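Local coordinates for pyridoxamine 5'-phosphate oxidase-related, FMN-binding protein (PDB 6ECI) that binds flavin-adenine dinucleotide and probably sequesters it, helping mycobacteria to withstand hypoxic and oxidative stress, at residues S8-W13 with Q42-L47; P36-V41 with E102-T107; F48-G53 with H113-L118. One frame throughout, in Å; residues are numbered along the deposited sequence. Where two conformers were deposited one is given.

Contact 1. Residues S8-W13 with Q42-L47; sequences SATECW and QNRTVL
The first turns of helix 9-16 come nearest the turn before strand 46-49 where the CA atoms of Trp13 and Arg44 are 6.5 Å apart, and the indole of Trp13 packs on both the backbone and the side chain of Arg44 in this flavin-binding split-barrel fold. The turn is a beta-hairpin connection between strands 31-41 and 46-49, and both Asn43 and Arg44 take positive phi values in it. Trp13 presents one face of its indole to Arg44. The CA of Arg44 stands 3.5 Å from the centroid of the six-membered ring of Trp13 and 6° off its normal, a CH-pi contact centred on that ring. The arginine chain, bent at chi2 and chi3, then runs across the indole to the pyrrole end, where the guanidinium plane is tilted 26° from the ring plane. Its terminal nitrogens reach the helix start: NH1 of Arg44 lies 4.0 Å from CB of Ala9, and NH2 lies near CA of Thr10. Val41, Pro119 and Ile122 also pack on the indole, which is buried, whereas Arg44 is exposed. At the far end of the ring, CZ3 of Trp13 is 4.1 Å from CG2 of Val46.

Contact 2. Residues P36-V41 with E102-T107; sequences PINFVV and ELLPWT. With FAD (flavin-adenine dinucleotide), chain U.
Asn38 and Val40 of strand 31-41 meet Leu103 and Leu104 in the loop that follows helix 92-99, beside the flavin site. The tight part is centred on the Asn38 amide. CG of Asn38 stands anti to the backbone N (chi1 175°), which carries the amide toward the loop, and OD1 of Asn38 accepts a hydrogen bond from N of Leu104 at 2.9 Å. The donor lies in the carbonyl plane on a lone pair, but the N-H...O angle of 130° makes the bond distinctly bent. ND2 of Asn38 donates to the backbone O of Ala20, so both ends of the buried amide are engaged and its rotation is fixed. Leu103 runs antiparallel to the Asn38 side chain, its methyl CD2 lying against the amide. Two residues on, on the same side of the strand, CG1 of Val40 packs 3.5 Å from CG of the same Leu103.

The solvent side is looser. The exposed Glu102 meets Val40 through its backbone, CG1 of Val40 lying 3.6 Å from O of Glu102.

The flavin borders both segments. Trp106, buried but poorly ordered, has CZ2 4.0 Å from N3 of FAD and stacks edge-to-face with Phe127 of the second subunit. From the strand backbone, N of Asn38 donates to O4 of FAD at 3.1 Å.

Strand 31-41 lies between strands 21-28 and 46-49 in the sheet, and Phe129 of the second subunit packs on Asn38 and Leu104, placing the contact at the dimer interface.

Contact 3. Residues F48-G53 with H113-L118; sequences FRTAEG and HWVRVL. With FAD (flavin-adenine dinucleotide), chain U.
The Phe48 and Val115 side chains run in the same direction, next to each other, from an antiparallel ladder of the flavin-binding beta-barrel. They form a hydrogen-bonded pair, with N of Phe48 to O of Val115 and N of Val115 to O of Phe48 both 2.9 Å and nearly straight. The Phe48 ring takes CB of Val115 over one face, 3.9 Å from its centroid and 25° off the normal, while CG2 of Val117 comes to the ring edge. A chi1 of 64° sets CG of Phe48 between its backbone N and carbonyl carbon, turning the ring over the partner strand.

Arg49 and Trp114, a non-hydrogen-bonded pair, project from the other face of the sheet. The aliphatic part of the arginine covers the indole, CG of Arg49 lying 3.7 Å from the centroid of the six-membered ring of Trp114, and the guanidinium is turned 67° from the ring plane. The guanidinium makes a cation-pi contact with Trp106, and NH1 of Arg49 donates to O of Lys111. Past the last bridge, N of Thr50 still donates to O of His113 at 3.0 Å, and CG2 of Thr50 packs beside the poorly ordered imidazole. The chain is here turned to the flavin: N3 of FAD donates to O of Arg49 at 2.9 Å, and N of Ala51 to O2 of FAD at 3.1 Å.

Helix 55-60 packs on Phe48, Thr50 and His113, helix 92-99 packs on Trp114, and strand 77-88 borders strand 114-119.

How the contacts relate
Contacts 1 and 3 share strand 46-49, and contact 2 uses its sheet neighbour, strand 31-41. N of Leu47 is 2.8 Å from O of Val40, a probable hydrogen bond between contacts 1 and 2, and O of Val46 similarly receives N of Val117 between contacts 1 and 3. All three are partly buried, but contact 3 has no exposed residue among those that touch and the largest interface, 467 Å². Contact 3 combines backbone pairing with CH-pi packing, contact 2 an amide hydrogen bond with leucine and valine packing, and contact 1 lays an arginine over an indole. Contacts 2 and 3 both bind FAD, whereas the side chain of Val46 in contact 1 is about 10 Å from a bound FAD.

Contact 1. Residues S8-W13 with Q42-L47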
loop_
_atom_site.group_PDB
_atom_site.type_symbol
_atom_site.label_atom_id
_atom_site.label_comp_id
_atom_site.label_asym_id
_atom_site.label_seq_id
_atom_site.Cartn_x
_atom_site.Cartn_y
_atom_site.Cartn_z
ATOM N N SER B 8 17.734 -3.623 -8.880
ATOM C CA SER B 8 18.238 -4.946 -8.558
ATOM C C SER B 8 17.710 -5.395 -7.198
ATOM O O SER B 8 17.101 -4.627 -6.450
ATOM C CB SER B 8 19.764 -4.954 -8.556
ATOM O OG SER B 8 20.265 -4.184 -7.477
ATOM N N ALA B 9 17.966 -6.665 -6.875
ATOM C CA ALA B 9 17.484 -7.211 -5.611
ATOM C C ALA B 9 18.189 -6.571 -4.422
ATOM O O ALA B 9 17.567 -6.336 -3.380
ATOM C CB ALA B 9 17.665 -8.727 -5.589
ATOM N N THR B 10 19.487 -6.281 -4.558
ATOM C CA THR B 10 20.232 -5.724 -3.434
ATOM C C THR B 10 19.792 -4.299 -3.117
ATOM O O THR B 10 19.868 -3.873 -1.959
ATOM C CB THR B 10 21.738 -5.773 -3.714
ATOM O OG1 THR B 10 22.454 -5.243 -2.590
ATOM C CG2 THR B 10 22.093 -4.972 -4.957
ATOM N N GLU B 11 19.325 -3.554 -4.122
ATOM C CA GLU B 11 18.797 -2.220 -3.855
ATOM C C GLU B 11 17.429 -2.302 -3.190
ATOM O O GLU B 11 17.136 -1.534 -2.266
ATOM C CB GLU B 11 18.721 -1.413 -5.152
ATOM C CG GLU B 11 20.035 -1.344 -5.919
ATOM C CD GLU B 11 19.860 -0.885 -7.357
ATOM O OE1 GLU B 11 19.978 0.329 -7.616
ATOM O OE2 GLU B 11 19.606 -1.737 -8.233
ATOM N N CYS B 12 16.587 -3.240 -3.633
ATOM C CA CYS B 12 15.236 -3.354 -3.091
ATOM C C CYS B 12 15.261 -3.704 -1.607
ATOM O O CYS B 12 14.589 -3.056 -0.795
ATOM C CB CYS B 12 14.444 -4.404 -3.871
ATOM S SG CYS B 12 14.169 -4.030 -5.617
ATOM N N TRP B 13 16.027 -4.733 -1.236
ATOM C CA TRP B 13 16.037 -5.180 0.154
ATOM C C TRP B 13 16.571 -4.103 1.089
ATOM O O TRP B 13 16.146 -4.022 2.248
ATOM C CB TRP B 13 16.857 -6.462 0.292
ATOM C CG TRP B 13 16.169 -7.668 -0.264
ATOM C CD1 TRP B 13 16.521 -8.374 -1.379
ATOM C CD2 TRP B 13 15.001 -8.305 0.262
ATOM N NE1 TRP B 13 15.643 -9.411 -1.578
ATOM C CE2 TRP B 13 14.701 -9.391 -0.583
ATOM C CE3 TRP B 13 14.179 -8.061 1.366
ATOM C CZ2 TRP B 13 13.614 -10.235 -0.359
ATOM C CZ3 TRP B 13 13.102 -8.899 1.588
ATOM C CH2 TRP B 13 12.829 -9.974 0.730
ATOM N N GLN B 42 14.600 -8.812 7.543
ATOM C CA GLN B 42 15.563 -9.698 8.196
ATOM C C GLN B 42 15.944 -10.797 7.215
ATOM O O GLN B 42 15.129 -11.682 6.934
ATOM C CB GLN B 42 14.987 -10.304 9.475
ATOM C CG GLN B 42 14.986 -9.394 10.681
ATOM C CD GLN B 42 14.666 -10.149 11.952
ATOM O OE1 GLN B 42 14.057 -11.219 11.912
ATOM N NE2 GLN B 42 15.079 -9.601 13.091
ATOM N N ASN B 43 17.175 -10.745 6.706
ATOM C CA ASN B 43 17.735 -11.783 5.840
ATOM C C ASN B 43 16.813 -12.077 4.657
ATOM O O ASN B 43 16.370 -13.209 4.439
ATOM C CB ASN B 43 18.021 -13.062 6.634
ATOM C CG ASN B 43 18.858 -12.807 7.868
ATOM O OD1 ASN B 43 18.455 -13.140 8.982
ATOM N ND2 ASN B 43 20.031 -12.213 7.679
ATOM N N ARG B 44 16.530 -11.025 3.890
ATOM C CA ARG B 44 15.663 -11.120 2.716
ATOM C C ARG B 44 14.324 -11.761 3.075
ATOM O O ARG B 44 13.808 -12.619 2.358
ATOM C CB ARG B 44 16.352 -11.880 1.578
ATOM C CG ARG B 44 17.796 -11.467 1.369
ATOM C CD ARG B 44 18.224 -11.535 -0.085
ATOM N NE ARG B 44 19.132 -10.436 -0.408
ATOM C CZ ARG B 44 19.588 -10.164 -1.626
ATOM N NH1 ARG B 44 19.231 -10.919 -2.658
ATOM N NH2 ARG B 44 20.408 -9.137 -1.811
ATOM N N THR B 45 13.779 -11.366 4.225
ATOM C CA THR B 45 12.413 -11.699 4.606
ATOM C C THR B 45 11.763 -10.443 5.164
ATOM O O THR B 45 12.443 -9.522 5.625
ATOM C CB THR B 45 12.335 -12.830 5.646
ATOM O OG1 THR B 45 12.772 -12.347 6.924
ATOM C CG2 THR B 45 13.192 -14.014 5.236
ATOM N N VAL B 46 10.436 -10.413 5.121
ATOM C CA VAL B 46 9.656 -9.272 5.585
ATOM C C VAL B 46 8.969 -9.696 6.876
ATOM O O VAL B 46 7.967 -10.421 6.855
ATOM C CB VAL B 46 8.648 -8.799 4.531
ATOM C CG1 VAL B 46 7.885 -7.578 5.029
ATOM C CG2 VAL B 46 9.358 -8.491 3.222
ATOM N N LEU B 47 9.502 -9.241 8.007
ATOM C CA LEU B 47 8.993 -9.621 9.317
ATOM C C LEU B 47 7.974 -8.611 9.819
ATOM O O LEU B 47 8.170 -7.399 9.694
ATOM C CB LEU B 47 10.138 -9.734 10.324
ATOM C CG LEU B 47 9.720 -9.977 11.775
ATOM C CD1 LEU B 47 9.112 -11.361 11.941
ATOM C CD2 LEU B 47 10.902 -9.798 12.702
#

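Contact 2. Residues P36-V41 with E102-T107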
loop_
_atom_site.group_PDB
_atom_site.type_symbol
_atom_site.label_atom_id
_atom_site.label_comp_id
_atom_site.label_asym_id
_atom_site.label_seq_id
_atom_site.Cartn_x
_atom_site.Cartn_y
_atom_site.Cartn_z
ATOM N N PRO B 36 -2.114 -2.379 5.899
ATOM C CA PRO B 36 -0.884 -1.690 6.307
ATOM C C PRO B 36 -0.276 -2.374 7.523
ATOM O O PRO B 36 -0.976 -2.712 8.482
ATOM C CB PRO B 36 -1.360 -0.269 6.630
ATOM C CG PRO B 36 -2.651 -0.121 5.891
ATOM C CD PRO B 36 -3.280 -1.483 5.905
ATOM N N ILE B 37 1.033 -2.597 7.476
ATOM C CA ILE B 37 1.733 -3.285 8.553
ATOM C C ILE B 37 3.038 -2.565 8.851
ATOM O O ILE B 37 3.707 -2.055 7.946
ATOM C CB ILE B 37 2.012 -4.766 8.218
ATOM C CG1 ILE B 37 2.765 -4.889 6.892
ATOM C CG2 ILE B 37 0.723 -5.572 8.201
ATOM C CD1 ILE B 37 3.586 -6.160 6.777
ATOM N N ASN B 38 3.390 -2.523 10.132
ATOM C CA ASN B 38 4.735 -2.168 10.552
ATOM C C ASN B 38 5.636 -3.381 10.344
ATOM O O ASN B 38 5.260 -4.504 10.690
ATOM C CB ASN B 38 4.721 -1.723 12.015
ATOM C CG ASN B 38 6.105 -1.458 12.569
ATOM O OD1 ASN B 38 6.375 -1.731 13.737
ATOM N ND2 ASN B 38 6.990 -0.924 11.734
ATOM N N PHE B 39 6.809 -3.162 9.753
ATOM C CA PHE B 39 7.652 -4.267 9.319
ATOM C C PHE B 39 9.121 -3.906 9.483
ATOM O O PHE B 39 9.490 -2.730 9.549
ATOM C CB PHE B 39 7.384 -4.631 7.856
ATOM C CG PHE B 39 8.063 -3.714 6.873
ATOM C CD1 PHE B 39 7.497 -2.489 6.542
ATOM C CD2 PHE B 39 9.268 -4.070 6.287
ATOM C CE1 PHE B 39 8.120 -1.636 5.641
ATOM C CE2 PHE B 39 9.896 -3.223 5.388
ATOM C CZ PHE B 39 9.319 -2.002 5.065
ATOM N N VAL B 40 9.960 -4.944 9.545
ATOM C CA VAL B 40 11.397 -4.820 9.331
ATOM C C VAL B 40 11.844 -5.946 8.414
ATOM O O VAL B 40 11.177 -6.975 8.275
ATOM C CB VAL B 40 12.231 -4.844 10.634
ATOM C CG1 VAL B 40 11.648 -3.917 11.671
ATOM C CG2 VAL B 40 12.338 -6.258 11.175
ATOM N N VAL B 41 12.997 -5.735 7.786
ATOM C CA VAL B 41 13.599 -6.702 6.880
ATOM C C VAL B 41 14.653 -7.485 7.647
ATOM O O VAL B 41 15.501 -6.893 8.329
ATOM C CB VAL B 41 14.211 -6.006 5.655
ATOM C CG1 VAL B 41 14.898 -7.017 4.761
ATOM C CG2 VAL B 41 13.142 -5.249 4.893
ATOM N N GLU B 102 13.874 -4.452 15.131
ATOM C CA GLU B 102 13.672 -3.060 15.541
ATOM C C GLU B 102 12.288 -2.563 15.110
ATOM O O GLU B 102 12.140 -1.615 14.341
ATOM C CB GLU B 102 14.782 -2.181 14.975
ATOM C CG GLU B 102 16.092 -2.245 15.752
ATOM C CD GLU B 102 15.971 -1.677 17.151
ATOM O OE1 GLU B 102 15.696 -2.453 18.090
ATOM O OE2 GLU B 102 16.149 -0.453 17.312
ATOM N N LEU B 103 11.264 -3.225 15.640
ATOM C CA LEU B 103 9.875 -2.944 15.307
ATOM C C LEU B 103 9.248 -2.019 16.340
ATOM O O LEU B 103 9.577 -2.066 17.528
ATOM C CB LEU B 103 9.050 -4.229 15.210
ATOM C CG LEU B 103 9.056 -4.879 13.823
ATOM C CD1 LEU B 103 8.739 -6.375 13.877
ATOM C CD2 LEU B 103 8.136 -4.145 12.863
ATOM N N LEU B 104 8.333 -1.180 15.867
ATOM C CA LEU B 104 7.586 -0.308 16.759
ATOM C C LEU B 104 6.830 -1.152 17.778
ATOM O O LEU B 104 6.205 -2.154 17.404
ATOM C CB LEU B 104 6.601 0.556 15.970
ATOM C CG LEU B 104 7.146 1.696 15.104
ATOM C CD1 LEU B 104 6.028 2.312 14.272
ATOM C CD2 LEU B 104 7.830 2.756 15.950
ATOM N N PRO B 105 6.865 -0.799 19.056
ATOM C CA PRO B 105 6.068 -1.532 20.039
ATOM C C PRO B 105 4.617 -1.092 19.979
ATOM O O PRO B 105 4.307 0.057 19.659
ATOM C CB PRO B 105 6.709 -1.129 21.369
ATOM C CG PRO B 105 7.166 0.285 21.122
ATOM C CD PRO B 105 7.538 0.372 19.652
ATOM N N TRP B 106 3.709 -2.016 20.288
ATOM C CA TRP B 106 2.335 -1.580 20.492
ATOM C C TRP B 106 1.653 -2.334 21.622
ATOM O O TRP B 106 1.842 -3.541 21.795
ATOM C CB TRP B 106 1.471 -1.663 19.210
ATOM C CG TRP B 106 1.775 -2.716 18.175
ATOM C CD1 TRP B 106 2.756 -2.671 17.225
ATOM C CD2 TRP B 106 1.023 -3.911 17.914
ATOM N NE1 TRP B 106 2.692 -3.786 16.423
ATOM C CE2 TRP B 106 1.635 -4.561 16.823
ATOM C CE3 TRP B 106 -0.093 -4.507 18.513
ATOM C CZ2 TRP B 106 1.169 -5.776 16.320
ATOM C CZ3 TRP B 106 -0.553 -5.714 18.013
ATOM C CH2 TRP B 106 0.078 -6.335 16.928
ATOM N N THR B 107 0.842 -1.574 22.370
ATOM C CA THR B 107 -0.135 -1.955 23.396
ATOM C C THR B 107 0.253 -3.023 24.415
ATOM O O THR B 107 1.303 -3.665 24.324
ATOM C CB THR B 107 -1.473 -2.361 22.745
ATOM O OG1 THR B 107 -2.287 -3.044 23.710
ATOM C CG2 THR B 107 -1.311 -3.214 21.483
HETATM P PA FAD U . -12.079 -5.974 9.550
HETATM O O1A FAD U . -13.032 -5.665 10.644
HETATM O O2A FAD U . -12.081 -7.425 9.056
HETATM O O5B FAD U . -12.267 -5.010 8.315
HETATM C C5B FAD U . -13.573 -4.720 7.777
HETATM C C4B FAD U . -13.417 -3.636 6.740
HETATM O O4B FAD U . -12.756 -2.501 7.335
HETATM C C3B FAD U . -12.548 -4.005 5.545
HETATM O O3B FAD U . -13.303 -4.683 4.547
HETATM C C2B FAD U . -12.054 -2.637 5.060
HETATM O O2B FAD U . -12.938 -2.013 4.137
HETATM C C1B FAD U . -11.960 -1.839 6.366
HETATM N N9A FAD U . -10.600 -1.735 6.876
HETATM C C8A FAD U . -9.906 -2.679 7.586
HETATM N N7A FAD U . -8.686 -2.324 7.901
HETATM C C5A FAD U . -8.563 -1.052 7.349
HETATM C C6A FAD U . -7.503 -0.129 7.334
HETATM N N6A FAD U . -6.318 -0.342 7.906
HETATM N N1A FAD U . -7.714 1.048 6.700
HETATM C C2A FAD U . -8.900 1.270 6.131
HETATM N N3A FAD U . -9.968 0.472 6.079
HETATM C C4A FAD U . -9.732 -0.686 6.717
HETATM N N1 FAD U . -2.165 -4.910 12.058
HETATM C C2 FAD U . -1.270 -5.876 12.412
HETATM O O2 FAD U . -1.635 -7.022 12.691
HETATM N N3 FAD U . 0.080 -5.572 12.463
HETATM C C4 FAD U . 0.650 -4.347 12.181
HETATM O O4 FAD U . 1.868 -4.199 12.262
HETATM C C4X FAD U . -0.312 -3.326 11.806
HETATM N N5 FAD U . 0.136 -2.133 11.522
HETATM C C5X FAD U . -0.784 -1.160 11.162
HETATM C C6 FAD U . -0.325 0.119 10.854
HETATM C C7 FAD U . -1.208 1.129 10.487
HETATM C C7M FAD U . -0.674 2.499 10.163
HETATM C C8 FAD U . -2.585 0.856 10.420
HETATM C C8M FAD U . -3.566 1.929 10.031
HETATM C C9 FAD U . -3.048 -0.420 10.728
HETATM C C9A FAD U . -2.160 -1.425 11.094
HETATM N N10 FAD U . -2.598 -2.727 11.408
HETATM C C10 FAD U . -1.700 -3.704 11.769
HETATM C "C1'" FAD U . -4.023 -3.071 11.356
HETATM C "C2'" FAD U . -4.383 -3.931 10.150
HETATM O "O2'" FAD U . -4.641 -3.105 9.015
HETATM C "C3'" FAD U . -5.621 -4.766 10.480
HETATM O "O3'" FAD U . -5.327 -6.152 10.354
HETATM C "C4'" FAD U . -6.816 -4.422 9.599
HETATM O "O4'" FAD U . -7.339 -3.179 10.066
HETATM C "C5'" FAD U . -7.871 -5.510 9.573
HETATM O "O5'" FAD U . -8.319 -5.766 10.919
HETATM P P FAD U . -9.796 -6.227 11.221
HETATM O O1P FAD U . -10.291 -5.544 12.499
HETATM O O2P FAD U . -9.917 -7.702 11.220
HETATM O O3P FAD U . -10.602 -5.615 9.999
#

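Contact 3. Residues F48-G53 with H113-L118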
loop_
_atom_site.group_PDB
_atom_site.type_symbol
_atom_site.label_atom_id
_atom_site.label_comp_id
_atom_site.label_asym_id
_atom_site.label_seq_id
_atom_site.Cartn_x
_atom_site.Cartn_y
_atom_site.Cartn_z
ATOM N N PHE B 48 6.884 -9.114 10.395
ATOM C CA PHE B 48 5.905 -8.256 11.041
ATOM C C PHE B 48 5.179 -9.046 12.119
ATOM O O PHE B 48 5.252 -10.276 12.179
ATOM C CB PHE B 48 4.911 -7.670 10.032
ATOM C CG PHE B 48 4.044 -8.696 9.354
ATOM C CD1 PHE B 48 4.535 -9.453 8.302
ATOM C CD2 PHE B 48 2.729 -8.879 9.748
ATOM C CE1 PHE B 48 3.734 -10.386 7.667
ATOM C CE2 PHE B 48 1.923 -9.808 9.117
ATOM C CZ PHE B 48 2.425 -10.561 8.075
ATOM N N ARG B 49 4.484 -8.316 12.985
ATOM C CA ARG B 49 3.662 -8.901 14.030
ATOM C C ARG B 49 2.194 -8.772 13.657
ATOM O O ARG B 49 1.786 -7.829 12.972
ATOM C CB ARG B 49 3.924 -8.235 15.384
ATOM C CG ARG B 49 5.035 -8.912 16.168
ATOM C CD ARG B 49 5.467 -8.140 17.406
ATOM N NE ARG B 49 4.519 -7.115 17.836
ATOM C CZ ARG B 49 3.535 -7.327 18.706
ATOM N NH1 ARG B 49 3.361 -8.532 19.231
ATOM N NH2 ARG B 49 2.723 -6.337 19.053
ATOM N N THR B 50 1.406 -9.737 14.107
ATOM C CA THR B 50 -0.004 -9.820 13.774
ATOM C C THR B 50 -0.822 -9.794 15.055
ATOM O O THR B 50 -0.407 -10.343 16.082
ATOM C CB THR B 50 -0.288 -11.086 12.946
ATOM O OG1 THR B 50 -0.808 -10.719 11.662
ATOM C CG2 THR B 50 -1.262 -12.016 13.652
ATOM N N ALA B 51 -1.962 -9.113 15.003
ATOM C CA ALA B 51 -2.869 -9.033 16.138
ATOM C C ALA B 51 -3.866 -10.178 16.048
ATOM O O ALA B 51 -4.384 -10.476 14.967
ATOM C CB ALA B 51 -3.586 -7.683 16.173
ATOM N N GLU B 52 -4.119 -10.827 17.180
ATOM C CA GLU B 52 -4.907 -12.050 17.178
ATOM C C GLU B 52 -6.392 -11.750 17.018
ATOM O O GLU B 52 -6.869 -10.665 17.353
ATOM C CB GLU B 52 -4.650 -12.846 18.457
ATOM C CG GLU B 52 -3.882 -14.165 18.250
ATOM C CD GLU B 52 -4.719 -15.271 17.599
ATOM O OE1 GLU B 52 -5.733 -14.963 16.941
ATOM O OE2 GLU B 52 -4.366 -16.465 17.792
ATOM N N GLY B 53 -7.123 -12.721 16.467
ATOM C CA GLY B 53 -8.507 -12.509 16.092
ATOM C C GLY B 53 -8.727 -11.549 14.942
ATOM O O GLY B 53 -9.881 -11.293 14.578
ATOM N N HIS B 113 2.649 -12.839 17.746
ATOM C CA HIS B 113 2.355 -13.691 16.594
ATOM C C HIS B 113 3.242 -13.176 15.466
ATOM O O HIS B 113 2.831 -12.317 14.683
ATOM C CB HIS B 113 0.879 -13.672 16.223
ATOM C CG HIS B 113 0.488 -14.774 15.288
ATOM N ND1 HIS B 113 -0.824 -15.122 15.048
ATOM C CD2 HIS B 113 1.245 -15.619 14.547
ATOM C CE1 HIS B 113 -0.858 -16.131 14.194
ATOM N NE2 HIS B 113 0.383 -16.451 13.874
ATOM N N TRP B 114 4.459 -13.704 15.399
ATOM C CA TRP B 114 5.420 -13.282 14.394
ATOM C C TRP B 114 5.121 -13.957 13.063
ATOM O O TRP B 114 4.903 -15.170 13.006
ATOM C CB TRP B 114 6.842 -13.617 14.836
ATOM C CG TRP B 114 7.266 -12.968 16.115
ATOM C CD1 TRP B 114 7.237 -13.518 17.363
ATOM C CD2 TRP B 114 7.791 -11.646 16.269
ATOM N NE1 TRP B 114 7.711 -12.617 18.287
ATOM C CE2 TRP B 114 8.056 -11.459 17.641
ATOM C CE3 TRP B 114 8.060 -10.601 15.381
ATOM C CZ2 TRP B 114 8.576 -10.270 18.145
ATOM C CZ3 TRP B 114 8.575 -9.420 15.883
ATOM C CH2 TRP B 114 8.829 -9.264 17.252
ATOM N N VAL B 115 5.114 -13.168 11.993
ATOM C CA VAL B 115 4.903 -13.664 10.641
ATOM C C VAL B 115 6.013 -13.118 9.755
ATOM O O VAL B 115 6.463 -11.980 9.939
ATOM C CB VAL B 115 3.516 -13.255 10.096
ATOM C CG1 VAL B 115 3.251 -13.907 8.745
ATOM C CG2 VAL B 115 2.422 -13.611 11.088
ATOM N N ARG B 116 6.464 -13.930 8.804
ATOM C CA ARG B 116 7.442 -13.513 7.808
ATOM C C ARG B 116 6.881 -13.752 6.417
ATOM O O ARG B 116 6.265 -14.789 6.157
ATOM C CB ARG B 116 8.765 -14.271 7.945
ATOM C CG ARG B 116 9.606 -13.911 9.152
ATOM C CD ARG B 116 10.955 -14.615 9.077
ATOM N NE ARG B 116 11.625 -14.681 10.371
ATOM C CZ ARG B 116 12.429 -13.737 10.852
ATOM N NH1 ARG B 116 12.670 -12.637 10.148
ATOM N NH2 ARG B 116 12.992 -13.895 12.041
ATOM N N VAL B 117 7.097 -12.793 5.525
ATOM C CA VAL B 117 6.799 -12.978 4.111
ATOM C C VAL B 117 8.054 -13.556 3.469
ATOM O O VAL B 117 9.042 -12.846 3.269
ATOM C CB VAL B 117 6.375 -11.668 3.439
ATOM C CG1 VAL B 117 6.109 -11.899 1.959
ATOM C CG2 VAL B 117 5.142 -11.105 4.114
ATOM N N LEU B 118 8.029 -14.855 3.177
ATOM C CA LEU B 118 9.163 -15.498 2.530
ATOM C C LEU B 118 9.089 -15.218 1.035
ATOM O O LEU B 118 8.156 -15.675 0.362
ATOM C CB LEU B 118 9.173 -17.000 2.810
ATOM C CG LEU B 118 9.141 -17.393 4.290
ATOM C CD1 LEU B 118 9.396 -18.882 4.451
ATOM C CD2 LEU B 118 10.146 -16.580 5.098
HETATM P PA FAD U . -12.079 -5.974 9.550
HETATM O O1A FAD U . -13.032 -5.665 10.644
HETATM O O2A FAD U . -12.081 -7.425 9.056
HETATM O O5B FAD U . -12.267 -5.010 8.315
HETATM C C5B FAD U . -13.573 -4.720 7.777
HETATM C C4B FAD U . -13.417 -3.636 6.740
HETATM O O4B FAD U . -12.756 -2.501 7.335
HETATM C C3B FAD U . -12.548 -4.005 5.545
HETATM O O3B FAD U . -13.303 -4.683 4.547
HETATM C C2B FAD U . -12.054 -2.637 5.060
HETATM O O2B FAD U . -12.938 -2.013 4.137
HETATM C C1B FAD U . -11.960 -1.839 6.366
HETATM N N9A FAD U . -10.600 -1.735 6.876
HETATM C C8A FAD U . -9.906 -2.679 7.586
HETATM N N7A FAD U . -8.686 -2.324 7.901
HETATM C C5A FAD U . -8.563 -1.052 7.349
HETATM C C6A FAD U . -7.503 -0.129 7.334
HETATM N N6A FAD U . -6.318 -0.342 7.906
HETATM N N1A FAD U . -7.714 1.048 6.700
HETATM C C2A FAD U . -8.900 1.270 6.131
HETATM N N3A FAD U . -9.968 0.472 6.079
HETATM C C4A FAD U . -9.732 -0.686 6.717
HETATM N N1 FAD U . -2.165 -4.910 12.058
HETATM C C2 FAD U . -1.270 -5.876 12.412
HETATM O O2 FAD U . -1.635 -7.022 12.691
HETATM N N3 FAD U . 0.080 -5.572 12.463
HETATM C C4 FAD U . 0.650 -4.347 12.181
HETATM O O4 FAD U . 1.868 -4.199 12.262
HETATM C C4X FAD U . -0.312 -3.326 11.806
HETATM N N5 FAD U . 0.136 -2.133 11.522
HETATM C C5X FAD U . -0.784 -1.160 11.162
HETATM C C6 FAD U . -0.325 0.119 10.854
HETATM C C7 FAD U . -1.208 1.129 10.487
HETATM C C7M FAD U . -0.674 2.499 10.163
HETATM C C8 FAD U . -2.585 0.856 10.420
HETATM C C8M FAD U . -3.566 1.929 10.031
HETATM C C9 FAD U . -3.048 -0.420 10.728
HETATM C C9A FAD U . -2.160 -1.425 11.094
HETATM N N10 FAD U . -2.598 -2.727 11.408
HETATM C C10 FAD U . -1.700 -3.704 11.769
HETATM C "C1'" FAD U . -4.023 -3.071 11.356
HETATM C "C2'" FAD U . -4.383 -3.931 10.150
HETATM O "O2'" FAD U . -4.641 -3.105 9.015
HETATM C "C3'" FAD U . -5.621 -4.766 10.480
HETATM O "O3'" FAD U . -5.327 -6.152 10.354
HETATM C "C4'" FAD U . -6.816 -4.422 9.599
HETATM O "O4'" FAD U . -7.339 -3.179 10.066
HETATM C "C5'" FAD U . -7.871 -5.510 9.573
HETATM O "O5'" FAD U . -8.319 -5.766 10.919
HETATM P P FAD U . -9.796 -6.227 11.221
HETATM O O1P FAD U . -10.291 -5.544 12.499
HETATM O O2P FAD U . -9.917 -7.702 11.220
HETATM O O3P FAD U . -10.602 -5.615 9.999
#